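Local structure of uncharacterized protein (Thermus thermophilus HB8, 4WVA) at residues V154-P159 / V232-F237. The protein hydrolyses mannosylglycerate, a solute made by thermophiles under osmotic stress, to mannose and glycerate, and also cleaves glucosylglycerate. Sequence-based numbering, arbitrary orientation. Where two conformers were deposited one is given.
Sequences VVIVHP and VVDVGF
Val232 and Ile156 form a single antiparallel hydrogen-bonded pair: Val232 N donates to Ile156 O (3.0 Å) and Ile156 N returns the bond to Val232 O (2.8 Å). The same Val232 O also receives a CA-H...O contact from Val155 CA and a weak bond from a water. Beside the bridge the two side chains run the same way, Ile156 CG1 lying 4.1 Å from Val232 CB. The backbone of Val233 pairs with Trp287 of strand 283-288. The 154-159 loop thus borders the short strand that leads into helix 235-254, within the (alpha/alpha)6-barrel of this GH63 hydrolase. Beyond the bridge the water links the two segments, donating to Val154 O (2.7 Å) and accepting from Asp234 N (2.8 Å). Asp234 sets its CB against Ile156 CD1 and N-caps the helix: OD1 accepts from Gly236 N, which stands above the carboxylate plane, and OD2 accepts a weak bond from Phe237 N. In the first turn of the helix the Phe237 ring, with CG anti to the backbone N (chi1 -164°), reaches back to the loop; Ile156 CG2 makes an off-centre CH-pi contact, 4.1 Å from the centroid of the Phe237 ring, and Val154 CG2 lies 3.5 Å from Phe237 CD1. Gln103, probably substrate-binding, has its side chain about 5 Å from that of Phe237.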
loop_
_atom_site.group_PDB
_atom_site.type_symbol
_atom_site.label_atom_id
_atom_site.label_comp_id
_atom_site.label_asym_id
_atom_site.label_seq_id
_atom_site.Cartn_x
_atom_site.Cartn_y
_atom_site.Cartn_z
ATOM N N VAL A 154 18.014 5.895 -0.691
ATOM C CA VAL A 154 19.460 5.966 -0.898
ATOM C C VAL A 154 19.847 7.317 -1.477
ATOM O O VAL A 154 19.125 7.902 -2.293
ATOM C CB VAL A 154 19.994 4.816 -1.778
ATOM C CG1 VAL A 154 19.849 3.484 -1.057
ATOM C CG2 VAL A 154 19.327 4.802 -3.125
ATOM N N VAL A 155 21.009 7.799 -1.055
ATOM C CA VAL A 155 21.584 9.057 -1.489
ATOM C C VAL A 155 22.577 8.842 -2.646
ATOM O O VAL A 155 23.378 7.886 -2.586
ATOM C CB VAL A 155 22.365 9.649 -0.301
ATOM C CG1 VAL A 155 23.051 10.955 -0.670
ATOM C CG2 VAL A 155 21.426 9.841 0.880
ATOM N N ILE A 156 22.539 9.711 -3.646
ATOM C CA ILE A 156 23.615 9.808 -4.632
ATOM C C ILE A 156 24.519 10.974 -4.245
ATOM O O ILE A 156 24.054 12.024 -3.773
ATOM C CB ILE A 156 23.123 9.921 -6.088
ATOM C CG1 ILE A 156 22.206 11.124 -6.320
ATOM C CG2 ILE A 156 22.458 8.611 -6.521
ATOM C CD1 ILE A 156 21.957 11.451 -7.779
ATOM N N VAL A 157 25.824 10.774 -4.443
ATOM C CA VAL A 157 26.828 11.787 -4.148
ATOM C C VAL A 157 27.423 12.414 -5.408
ATOM O O VAL A 157 28.248 13.328 -5.313
ATOM C CB VAL A 157 27.926 11.208 -3.231
ATOM C CG1 VAL A 157 27.303 10.782 -1.895
ATOM C CG2 VAL A 157 28.646 10.038 -3.888
ATOM N N HIS A 158 26.974 11.965 -6.582
ATOM C CA HIS A 158 27.441 12.524 -7.826
ATOM C C HIS A 158 26.277 12.508 -8.809
ATOM O O HIS A 158 25.611 11.482 -8.892
ATOM C CB HIS A 158 28.604 11.680 -8.364
ATOM C CG HIS A 158 29.439 12.404 -9.370
ATOM N ND1 HIS A 158 28.937 12.813 -10.582
ATOM C CD2 HIS A 158 30.719 12.841 -9.324
ATOM C CE1 HIS A 158 29.869 13.481 -11.246
ATOM N NE2 HIS A 158 30.968 13.494 -10.507
ATOM N N PRO A 159 26.056 13.597 -9.558
ATOM C CA PRO A 159 24.969 13.600 -10.555
ATOM C C PRO A 159 25.075 12.446 -11.577
ATOM O O PRO A 159 24.052 11.974 -12.094
ATOM C CB PRO A 159 25.102 14.970 -11.231
ATOM C CG PRO A 159 26.489 15.434 -10.904
ATOM C CD PRO A 159 26.767 14.892 -9.540
ATOM N N VAL A 232 22.042 13.974 -2.621
ATOM C CA VAL A 232 20.709 14.104 -3.163
ATOM C C VAL A 232 19.969 12.777 -3.072
ATOM O O VAL A 232 20.559 11.714 -3.321
ATOM C CB VAL A 232 20.797 14.543 -4.635
ATOM C CG1 VAL A 232 19.469 14.410 -5.343
ATOM C CG2 VAL A 232 21.288 15.976 -4.699
ATOM N N VAL A 233 18.693 12.841 -2.684
ATOM C CA VAL A 233 17.794 11.706 -2.849
ATOM C C VAL A 233 17.150 11.872 -4.224
ATOM O O VAL A 233 16.255 12.695 -4.419
ATOM C CB VAL A 233 16.726 11.606 -1.736
ATOM C CG1 VAL A 233 15.747 10.480 -2.049
ATOM C CG2 VAL A 233 17.402 11.386 -0.382
ATOM N N ASP A 234 17.622 11.074 -5.188
ATOM C CA ASP A 234 17.141 11.108 -6.551
ATOM C C ASP A 234 15.882 10.242 -6.682
ATOM O O ASP A 234 15.912 9.029 -6.394
ATOM C CB ASP A 234 18.241 10.603 -7.496
ATOM C CG ASP A 234 17.769 10.435 -8.939
ATOM O OD1 ASP A 234 16.775 11.063 -9.361
ATOM O OD2 ASP A 234 18.420 9.634 -9.662
ATOM N N VAL A 235 14.798 10.840 -7.147
ATOM C CA VAL A 235 13.572 10.089 -7.348
ATOM C C VAL A 235 13.759 8.959 -8.364
ATOM O O VAL A 235 13.217 7.866 -8.192
ATOM C CB VAL A 235 12.367 10.988 -7.727
ATOM C CG1 VAL A 235 12.576 11.729 -9.042
ATOM C CG2 VAL A 235 11.095 10.171 -7.774
ATOM N N GLY A 236 14.544 9.209 -9.420
ATOM C CA GLY A 236 14.775 8.179 -10.419
ATOM C C GLY A 236 15.518 6.966 -9.867
ATOM O O GLY A 236 15.053 5.834 -10.005
ATOM N N PHE A 237 16.671 7.213 -9.242
ATOM C CA PHE A 237 17.501 6.171 -8.648
ATOM C C PHE A 237 16.656 5.349 -7.685
ATOM O O PHE A 237 16.649 4.142 -7.729
ATOM C CB PHE A 237 18.693 6.792 -7.920
ATOM C CG PHE A 237 19.792 5.821 -7.597
ATOM C CD1 PHE A 237 19.661 4.922 -6.568
ATOM C CD2 PHE A 237 20.988 5.840 -8.310
ATOM C CE1 PHE A 237 20.678 4.036 -6.268
ATOM C CE2 PHE A 237 22.005 4.964 -8.011
ATOM C CZ PHE A 237 21.854 4.057 -6.998
HETATM O O HOH W 1 19.428 8.948 -4.736
#